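Local coordinates for D-2-hydroxyacid dehydrogensase protein (Ketogulonicigenium vulgare, PDB 4LSW) that probably catalyses the NAD(P)-dependent interconversion of D-2-hydroxyacids and 2-oxoacids, at residues I220-N231 with G250-V259; S116-W125 with L136-F144. All coordinates share one frame; numbering follows the deposited sequence.

Contact 1: I220-N231 with G250-V259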
loop_
_atom_site.group_PDB
_atom_site.type_symbol
_atom_site.label_atom_id
_atom_site.label_comp_id
_atom_site.label_asym_id
_atom_site.label_seq_id
_atom_site.Cartn_x
_atom_site.Cartn_y
_atom_site.Cartn_z
ATOM N N ILE A 220 15.755 0.046 -13.895
ATOM C CA ILE A 220 15.980 1.459 -13.621
ATOM C C ILE A 220 16.759 2.122 -14.756
ATOM O O ILE A 220 16.444 3.229 -15.190
ATOM C CB ILE A 220 16.682 1.643 -12.262
ATOM C CG1 ILE A 220 15.739 1.196 -11.138
ATOM C CG2 ILE A 220 17.111 3.090 -12.088
ATOM C CD1 ILE A 220 16.426 0.993 -9.798
ATOM N N GLU A 221 17.774 1.428 -15.261
ATOM C CA GLU A 221 18.588 1.977 -16.342
ATOM C C GLU A 221 17.801 2.081 -17.641
ATOM O O GLU A 221 17.963 3.028 -18.406
ATOM C CB GLU A 221 19.862 1.144 -16.540
ATOM C CG GLU A 221 20.848 1.364 -15.414
ATOM C CD GLU A 221 22.231 0.846 -15.713
ATOM O OE1 GLU A 221 22.405 0.033 -16.653
ATOM O OE2 GLU A 221 23.149 1.264 -14.985
ATOM N N ALA A 222 16.945 1.101 -17.879
ATOM C CA ALA A 222 16.079 1.127 -19.048
ATOM C C ALA A 222 15.049 2.261 -18.974
ATOM O O ALA A 222 14.678 2.832 -20.002
ATOM C CB ALA A 222 15.402 -0.232 -19.251
ATOM N N LEU A 223 14.595 2.578 -17.766
ATOM C CA LEU A 223 13.676 3.691 -17.572
ATOM C C LEU A 223 14.361 4.986 -18.008
ATOM O O LEU A 223 13.753 5.817 -18.683
ATOM C CB LEU A 223 13.210 3.749 -16.117
ATOM C CG LEU A 223 12.155 4.786 -15.741
ATOM C CD1 LEU A 223 11.023 4.761 -16.770
ATOM C CD2 LEU A 223 11.656 4.491 -14.347
ATOM N N GLY A 224 15.625 5.156 -17.635
ATOM C CA GLY A 224 16.474 6.100 -18.339
ATOM C C GLY A 224 16.591 7.499 -17.768
ATOM O O GLY A 224 15.905 7.864 -16.806
ATOM N N PRO A 225 17.474 8.300 -18.372
ATOM C CA PRO A 225 17.880 9.584 -17.786
ATOM C C PRO A 225 16.800 10.644 -17.758
ATOM O O PRO A 225 16.941 11.635 -17.036
ATOM C CB PRO A 225 19.036 10.042 -18.698
ATOM C CG PRO A 225 18.887 9.249 -19.958
ATOM C CD PRO A 225 18.310 7.926 -19.525
ATOM N N GLU A 226 15.751 10.448 -18.547
ATOM C CA GLU A 226 14.613 11.352 -18.507
ATOM C C GLU A 226 13.334 10.611 -18.158
ATOM O O GLU A 226 12.231 11.113 -18.389
ATOM C CB GLU A 226 14.489 12.112 -19.825
ATOM C CG GLU A 226 15.719 12.986 -20.072
ATOM C CD GLU A 226 15.621 13.877 -21.289
ATOM O OE1 GLU A 226 14.513 14.041 -21.841
ATOM O OE2 GLU A 226 16.671 14.422 -21.692
ATOM N N GLY A 227 13.483 9.413 -17.605
ATOM C CA GLY A 227 12.349 8.663 -17.125
ATOM C C GLY A 227 12.100 8.940 -15.663
ATOM O O GLY A 227 12.976 9.430 -14.946
ATOM N N MET A 228 10.889 8.616 -15.218
ATOM C CA MET A 228 10.469 8.831 -13.849
ATOM C C MET A 228 9.869 7.551 -13.283
ATOM O O MET A 228 9.020 6.920 -13.917
ATOM C CB MET A 228 9.431 9.955 -13.797
ATOM C CG MET A 228 8.913 10.187 -12.403
ATOM S SD MET A 228 7.528 11.334 -12.319
ATOM C CE MET A 228 8.240 12.723 -13.173
ATOM N N LEU A 229 10.312 7.172 -12.089
ATOM C CA LEU A 229 9.776 6.020 -11.386
ATOM C C LEU A 229 8.803 6.485 -10.307
ATOM O O LEU A 229 9.152 7.342 -9.493
ATOM C CB LEU A 229 10.923 5.233 -10.737
ATOM C CG LEU A 229 10.523 3.920 -10.058
ATOM C CD1 LEU A 229 10.136 2.851 -11.084
ATOM C CD2 LEU A 229 11.650 3.426 -9.142
ATOM N N ILE A 230 7.581 5.949 -10.313
ATOM C CA ILE A 230 6.611 6.287 -9.277
ATOM C C ILE A 230 6.261 5.033 -8.506
ATOM O O ILE A 230 5.758 4.082 -9.083
ATOM C CB ILE A 230 5.307 6.897 -9.861
ATOM C CG1 ILE A 230 5.613 8.147 -10.695
ATOM C CG2 ILE A 230 4.318 7.226 -8.741
ATOM C CD1 ILE A 230 5.722 7.879 -12.197
ATOM N N ASN A 231 6.548 5.015 -7.209
ATOM C CA ASN A 231 6.231 3.849 -6.411
ATOM C C ASN A 231 5.180 4.092 -5.345
ATOM O O ASN A 231 5.381 4.925 -4.447
ATOM C CB ASN A 231 7.469 3.237 -5.759
ATOM C CG ASN A 231 7.158 1.915 -5.135
ATOM O OD1 ASN A 231 6.169 1.266 -5.492
ATOM N ND2 ASN A 231 7.974 1.506 -4.170
ATOM N N GLY A 250 22.399 10.273 -12.570
ATOM C CA GLY A 250 21.642 10.755 -13.710
ATOM C C GLY A 250 21.191 9.650 -14.654
ATOM O O GLY A 250 20.632 9.930 -15.710
ATOM N N ARG A 251 21.433 8.394 -14.280
ATOM C CA ARG A 251 20.959 7.262 -15.070
ATOM C C ARG A 251 19.430 7.109 -15.009
ATOM O O ARG A 251 18.821 6.539 -15.917
ATOM C CB ARG A 251 21.652 5.959 -14.649
ATOM C CG ARG A 251 23.095 5.838 -15.123
ATOM C CD ARG A 251 23.753 4.531 -14.678
ATOM N NE ARG A 251 24.059 4.547 -13.247
ATOM C CZ ARG A 251 23.554 3.707 -12.348
ATOM N NH1 ARG A 251 23.890 3.842 -11.068
ATOM N NH2 ARG A 251 22.732 2.734 -12.704
ATOM N N LEU A 252 18.829 7.604 -13.930
ATOM C CA LEU A 252 17.376 7.728 -13.829
ATOM C C LEU A 252 17.075 9.192 -13.623
ATOM O O LEU A 252 17.727 9.855 -12.813
ATOM C CB LEU A 252 16.827 6.937 -12.642
ATOM C CG LEU A 252 15.303 7.085 -12.461
ATOM C CD1 LEU A 252 14.558 6.585 -13.698
ATOM C CD2 LEU A 252 14.859 6.350 -11.231
ATOM N N GLY A 253 16.069 9.690 -14.334
ATOM C CA GLY A 253 15.725 11.101 -14.272
ATOM C C GLY A 253 15.162 11.574 -12.947
ATOM O O GLY A 253 15.604 12.601 -12.419
ATOM N N SER A 254 14.184 10.848 -12.414
ATOM C CA SER A 254 13.528 11.258 -11.180
ATOM C C SER A 254 12.707 10.124 -10.593
ATOM O O SER A 254 12.465 9.112 -11.253
ATOM C CB SER A 254 12.632 12.484 -11.416
ATOM O OG SER A 254 11.580 12.176 -12.317
ATOM N N ALA A 255 12.276 10.302 -9.350
ATOM C CA ALA A 255 11.447 9.325 -8.678
ATOM C C ALA A 255 10.446 10.025 -7.782
ATOM O O ALA A 255 10.712 11.108 -7.259
ATOM C CB ALA A 255 12.306 8.370 -7.863
ATOM N N ALA A 256 9.297 9.394 -7.616
ATOM C CA ALA A 256 8.283 9.860 -6.686
ATOM C C ALA A 256 7.882 8.660 -5.854
ATOM O O ALA A 256 7.406 7.664 -6.383
ATOM C CB ALA A 256 7.092 10.432 -7.450
ATOM N N LEU A 257 8.137 8.723 -4.549
ATOM C CA LEU A 257 8.035 7.540 -3.704
ATOM C C LEU A 257 7.117 7.782 -2.518
ATOM O O LEU A 257 7.264 8.791 -1.825
ATOM C CB LEU A 257 9.430 7.159 -3.196
ATOM C CG LEU A 257 10.521 6.954 -4.257
ATOM C CD1 LEU A 257 11.862 6.722 -3.570
ATOM C CD2 LEU A 257 10.215 5.782 -5.166
ATOM N N ASP A 258 6.174 6.864 -2.309
ATOM C CA ASP A 258 5.255 6.920 -1.183
ATOM C C ASP A 258 5.590 5.804 -0.194
ATOM O O ASP A 258 4.994 5.720 0.863
ATOM C CB ASP A 258 3.794 6.820 -1.675
ATOM C CG ASP A 258 2.759 7.061 -0.561
ATOM O OD1 ASP A 258 2.811 8.127 0.101
ATOM O OD2 ASP A 258 1.897 6.165 -0.376
ATOM N N VAL A 259 6.556 4.954 -0.524
ATOM C CA VAL A 259 6.888 3.853 0.368
ATOM C C VAL A 259 8.397 3.649 0.368
ATOM O O VAL A 259 9.063 3.879 -0.647
ATOM C CB VAL A 259 6.205 2.579 -0.088
ATOM C CG1 VAL A 259 6.707 2.237 -1.434
ATOM C CG2 VAL A 259 6.431 1.431 0.898
HETATM O O HOH W 1 19.970 4.936 -17.812
HETATM O O HOH W 2 19.307 12.266 -15.942
HETATM O O HOH W 3 12.509 12.447 -15.074
#
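Gly224 O takes two backbone donors, Gly253 N at 3.1 Å across the contact and Gly227 N within its own type I turn, and they reach it from opposite faces of the carbonyl plane. The turn that follows helix 217-223 is thus tied to Gly253, just ahead of strand 254-257. Beyond it strands 228-231 and 254-257 run parallel, their axes 9° apart, with a bond of 2.8 Å from Ala256 N to Leu229 O. With CG anti to the backbone N, chi1 178°, the Leu252 branch is carried back toward helix 217-223, where CD1 lies 3.6 Å from Leu223 CG, while CD2 meets Leu229 CB at 4.1 Å. On the face of Met228 and Ser254, Ser254 OG touches Met228 CG at 3.3 Å and shares a water with Gly227 O. Arg251 NH2 meets Glu221 OE2 at 2.7 Å in a salt bridge whose hydrogen bond is weak, bent to 128° at the hydrogen; Arg217 also pairs with Glu221. The contact closes the beta-alpha-beta unit 228-231, 240-249, 254-257 of the parallel Rossmann-type sheet, with strand 200-203 flanking 228-231 and helix 101-116 over Met228 and Ser254.

Contact 2: S116-W125 with L136-F144; sequences SRGIIGAETW and LYPLKRRVF
A Schellman motif ends helix 101-116 and leads, through Gly118 as its C-prime residue and the N-cap of the next helix, into helix 119-128; along this junction lies the extended segment 136-144. Tyr137 spans the gap to the helix. Its CG stands anti to the backbone N (chi1 -170°), which carries the ring over the first helical turn, where OH gives a weak hydrogen bond to Gly118 O at 2.8 Å. That carbonyl already accepts the helical N-H of Ala122. One ring face receives Ala122 CB in a CH-pi contact, 3.9 Å from the centroid and 25° off the normal. OH comes within 3.2 Å of Gly121 CA, and a CB modelled on Gly121 would clash with it. Against Trp125 the tyrosine is set obliquely, the planes 53° apart: Tyr137 CD1 sits over the indole face, 3.6 Å from Trp125 CG, and Tyr137 CB lies over the five-membered ring. Trp125 NE1 is held by Gly135 O, which probably helps to set the indole's rotation. A leucine in place of Tyr137 would probably leave Gly118 O without its second donor, deprive Ala122 CB of the ring face it packs on and bare part of the Trp125 indole face.

At the other end Ser116 binds Arg141 by backbone and side chain. Its O accepts Arg141 N at 3.1 Å in a nearly straight bond, and its OG donates to Arg141 O at 2.8 Å from above the carbonyl plane. Ser116 CB also packs on Val143 CG2 at 3.6 Å. Val143 in turn packs against Met112 and Leu113 of helix 101-116 and Phe200 of strand 200-203, just before strand 147-151, while the Tyr137 end lies on helix 119-128, with helix 130-133 in the connection between them.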
loop_
_atom_site.group_PDB
_atom_site.type_symbol
_atom_site.label_atom_id
_atom_site.label_comp_id
_atom_site.label_asym_id
_atom_site.label_seq_id
_atom_site.Cartn_x
_atom_site.Cartn_y
_atom_site.Cartn_z
ATOM N N SER A 116 6.708 15.829 -12.335
ATOM C CA SER A 116 6.968 16.249 -13.703
ATOM C C SER A 116 6.851 17.763 -13.887
ATOM O O SER A 116 7.654 18.374 -14.592
ATOM C CB SER A 116 6.055 15.519 -14.680
ATOM O OG SER A 116 6.586 15.603 -15.989
ATOM N N ARG A 117 5.847 18.363 -13.253
ATOM C CA ARG A 117 5.607 19.801 -13.411
ATOM C C ARG A 117 6.251 20.641 -12.307
ATOM O O ARG A 117 6.039 21.858 -12.258
ATOM C CB ARG A 117 4.100 20.085 -13.490
ATOM C CG ARG A 117 3.398 19.380 -14.661
ATOM C CD ARG A 117 3.932 19.873 -16.008
ATOM N NE ARG A 117 3.704 21.309 -16.130
ATOM C CZ ARG A 117 2.590 21.839 -16.628
ATOM N NH1 ARG A 117 1.628 21.048 -17.084
ATOM N NH2 ARG A 117 2.436 23.158 -16.680
ATOM N N GLY A 118 7.056 20.000 -11.453
ATOM C CA GLY A 118 7.782 20.682 -10.388
ATOM C C GLY A 118 6.909 21.494 -9.450
ATOM O O GLY A 118 7.246 22.624 -9.089
ATOM N N ILE A 119 5.786 20.914 -9.044
ATOM C CA ILE A 119 4.800 21.644 -8.254
ATOM C C ILE A 119 5.329 22.032 -6.868
ATOM O O ILE A 119 5.026 23.122 -6.378
ATOM C CB ILE A 119 3.464 20.854 -8.173
ATOM C CG1 ILE A 119 2.787 20.848 -9.543
ATOM C CG2 ILE A 119 2.514 21.436 -7.120
ATOM C CD1 ILE A 119 1.460 20.127 -9.571
ATOM N N ILE A 120 6.119 21.152 -6.251
ATOM C CA ILE A 120 6.712 21.431 -4.941
ATOM C C ILE A 120 7.568 22.684 -4.997
ATOM O O ILE A 120 7.391 23.613 -4.207
ATOM C CB ILE A 120 7.618 20.288 -4.475
ATOM C CG1 ILE A 120 6.832 18.992 -4.344
ATOM C CG2 ILE A 120 8.338 20.665 -3.166
ATOM C CD1 ILE A 120 5.680 19.073 -3.383
ATOM N N GLY A 121 8.508 22.706 -5.938
ATOM C CA GLY A 121 9.405 23.841 -6.075
ATOM C C GLY A 121 8.690 25.102 -6.511
ATOM O O GLY A 121 9.102 26.215 -6.186
ATOM N N ALA A 122 7.601 24.924 -7.253
ATOM C CA ALA A 122 6.855 26.046 -7.789
ATOM C C ALA A 122 6.102 26.742 -6.673
ATOM O O ALA A 122 5.977 27.967 -6.673
ATOM C CB ALA A 122 5.892 25.574 -8.863
ATOM N N GLU A 123 5.595 25.953 -5.732
ATOM C CA GLU A 123 4.922 26.508 -4.558
ATOM C C GLU A 123 5.912 27.366 -3.779
ATOM O O GLU A 123 5.648 28.538 -3.513
ATOM C CB GLU A 123 4.386 25.383 -3.669
ATOM C CG GLU A 123 2.942 25.555 -3.234
ATOM C CD GLU A 123 2.756 26.597 -2.148
ATOM O OE1 GLU A 123 1.616 27.081 -2.000
ATOM O OE2 GLU A 123 3.736 26.921 -1.441
ATOM N N THR A 124 7.056 26.770 -3.442
ATOM C CA THR A 124 8.129 27.470 -2.731
ATOM C C THR A 124 8.552 28.726 -3.491
ATOM O O THR A 124 8.796 29.770 -2.881
ATOM C CB THR A 124 9.360 26.557 -2.507
ATOM O OG1 THR A 124 8.979 25.386 -1.778
ATOM C CG2 THR A 124 10.464 27.293 -1.732
ATOM N N TRP A 125 8.626 28.629 -4.818
ATOM C CA TRP A 125 9.028 29.753 -5.658
ATOM C C TRP A 125 8.112 30.962 -5.453
ATOM O O TRP A 125 8.579 32.087 -5.268
ATOM C CB TRP A 125 9.051 29.336 -7.132
ATOM C CG TRP A 125 9.832 30.249 -8.022
ATOM C CD1 TRP A 125 9.336 31.141 -8.924
ATOM C CD2 TRP A 125 11.263 30.345 -8.104
ATOM N NE1 TRP A 125 10.371 31.797 -9.560
ATOM C CE2 TRP A 125 11.561 31.324 -9.071
ATOM C CE3 TRP A 125 12.318 29.697 -7.452
ATOM C CZ2 TRP A 125 12.871 31.672 -9.400
ATOM C CZ3 TRP A 125 13.616 30.044 -7.778
ATOM C CH2 TRP A 125 13.880 31.022 -8.745
ATOM N N LEU A 136 10.896 34.051 -13.674
ATOM C CA LEU A 136 10.214 32.798 -14.010
ATOM C C LEU A 136 10.746 31.562 -13.278
ATOM O O LEU A 136 11.956 31.378 -13.158
ATOM C CB LEU A 136 10.353 32.548 -15.513
ATOM C CG LEU A 136 9.137 32.373 -16.415
ATOM C CD1 LEU A 136 8.906 33.620 -17.268
ATOM C CD2 LEU A 136 9.325 31.137 -17.293
ATOM N N TYR A 137 9.837 30.702 -12.821
ATOM C CA TYR A 137 10.195 29.347 -12.410
ATOM C C TYR A 137 10.652 28.646 -13.684
ATOM O O TYR A 137 10.092 28.880 -14.752
ATOM C CB TYR A 137 8.967 28.642 -11.815
ATOM C CG TYR A 137 9.222 27.320 -11.120
ATOM C CD1 TYR A 137 10.088 27.223 -10.039
ATOM C CD2 TYR A 137 8.548 26.168 -11.522
ATOM C CE1 TYR A 137 10.299 26.011 -9.397
ATOM C CE2 TYR A 137 8.753 24.965 -10.893
ATOM C CZ TYR A 137 9.625 24.882 -9.835
ATOM O OH TYR A 137 9.823 23.673 -9.208
ATOM N N PRO A 138 11.698 27.809 -13.585
ATOM C CA PRO A 138 12.174 27.109 -14.783
ATOM C C PRO A 138 11.074 26.270 -15.439
ATOM O O PRO A 138 10.214 25.728 -14.737
ATOM C CB PRO A 138 13.276 26.193 -14.235
ATOM C CG PRO A 138 13.761 26.885 -12.994
ATOM C CD PRO A 138 12.512 27.498 -12.397
ATOM N N LEU A 139 11.102 26.193 -16.764
ATOM C CA LEU A 139 10.178 25.343 -17.507
ATOM C C LEU A 139 10.333 23.884 -17.095
ATOM O O LEU A 139 11.450 23.387 -16.907
ATOM C CB LEU A 139 10.376 25.502 -19.010
ATOM C CG LEU A 139 10.132 26.894 -19.600
ATOM C CD1 LEU A 139 10.424 26.903 -21.094
ATOM C CD2 LEU A 139 8.704 27.320 -19.345
ATOM N N LYS A 140 9.202 23.203 -16.931
ATOM C CA LYS A 140 9.211 21.799 -16.532
ATOM C C LYS A 140 8.769 20.890 -17.688
ATOM O O LYS A 140 8.832 21.293 -18.850
ATOM C CB LYS A 140 8.386 21.615 -15.252
ATOM C CG LYS A 140 8.926 22.464 -14.094
ATOM C CD LYS A 140 10.270 21.922 -13.584
ATOM C CE LYS A 140 10.989 22.942 -12.711
ATOM N NZ LYS A 140 12.180 22.356 -12.035
ATOM N N ARG A 141 8.352 19.666 -17.376
ATOM C CA ARG A 141 8.126 18.663 -18.410
ATOM C C ARG A 141 6.677 18.210 -18.527
ATOM O O ARG A 141 6.029 17.884 -17.528
ATOM C CB ARG A 141 9.017 17.441 -18.176
ATOM C CG ARG A 141 10.517 17.737 -18.254
ATOM C CD ARG A 141 10.924 18.244 -19.631
ATOM N NE ARG A 141 10.567 17.326 -20.716
ATOM C CZ ARG A 141 11.325 16.315 -21.139
ATOM N NH1 ARG A 141 12.498 16.069 -20.566
ATOM N NH2 ARG A 141 10.911 15.547 -22.140
ATOM N N ARG A 142 6.204 18.172 -19.768
ATOM C CA ARG A 142 4.865 17.714 -20.104
ATOM C C ARG A 142 4.550 16.290 -19.642
ATOM O O ARG A 142 5.412 15.396 -19.655
ATOM C CB ARG A 142 4.658 17.811 -21.613
ATOM C CG ARG A 142 3.317 17.237 -22.095
ATOM C CD ARG A 142 3.139 17.400 -23.596
ATOM N NE ARG A 142 3.139 18.805 -24.008
ATOM C CZ ARG A 142 3.015 19.193 -25.275
ATOM N NH1 ARG A 142 2.874 18.279 -26.237
ATOM N NH2 ARG A 142 3.034 20.483 -25.584
ATOM N N VAL A 143 3.305 16.084 -19.236
ATOM C CA VAL A 143 2.801 14.745 -18.964
ATOM C C VAL A 143 1.927 14.196 -20.102
ATOM O O VAL A 143 2.204 13.116 -20.634
ATOM C CB VAL A 143 2.036 14.682 -17.615
ATOM C CG1 VAL A 143 1.307 13.339 -17.471
ATOM C CG2 VAL A 143 2.997 14.896 -16.460
ATOM N N PHE A 144 0.884 14.930 -20.483
ATOM C CA PHE A 144 -0.123 14.375 -21.387
ATOM C C PHE A 144 0.457 13.912 -22.716
ATOM O O PHE A 144 1.395 14.510 -23.247
ATOM C CB PHE A 144 -1.287 15.364 -21.632
ATOM C CG PHE A 144 -0.991 16.413 -22.688
ATOM C CD1 PHE A 144 -0.331 17.585 -22.353
ATOM C CD2 PHE A 144 -1.370 16.213 -24.015
ATOM C CE1 PHE A 144 -0.044 18.544 -23.322
ATOM C CE2 PHE A 144 -1.088 17.170 -24.989
ATOM C CZ PHE A 144 -0.421 18.335 -24.637
#

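Contact 1 and contact 2 both belong to the NAD-binding part of the chain, with centres about 17 Å apart, and follow one another along the chain, contact 2 closing before contact 1 opens. They meet at two places. Glu226 OE1, on the turn of 220-231, forms a salt bridge with Arg141 NH1 at 3.1 Å, and Met228 CE packs 3.6 Å from Ser116 N. The strand pair in 220-231 and 250-259 is buried, whereas 116-125 with 136-144 is a surface contact whose centre lies farther from the chain centre, about 27 Å against 19 Å. A cofactor would probably sit near the GxGxxG-like turn after strand 147-151, as in relatives.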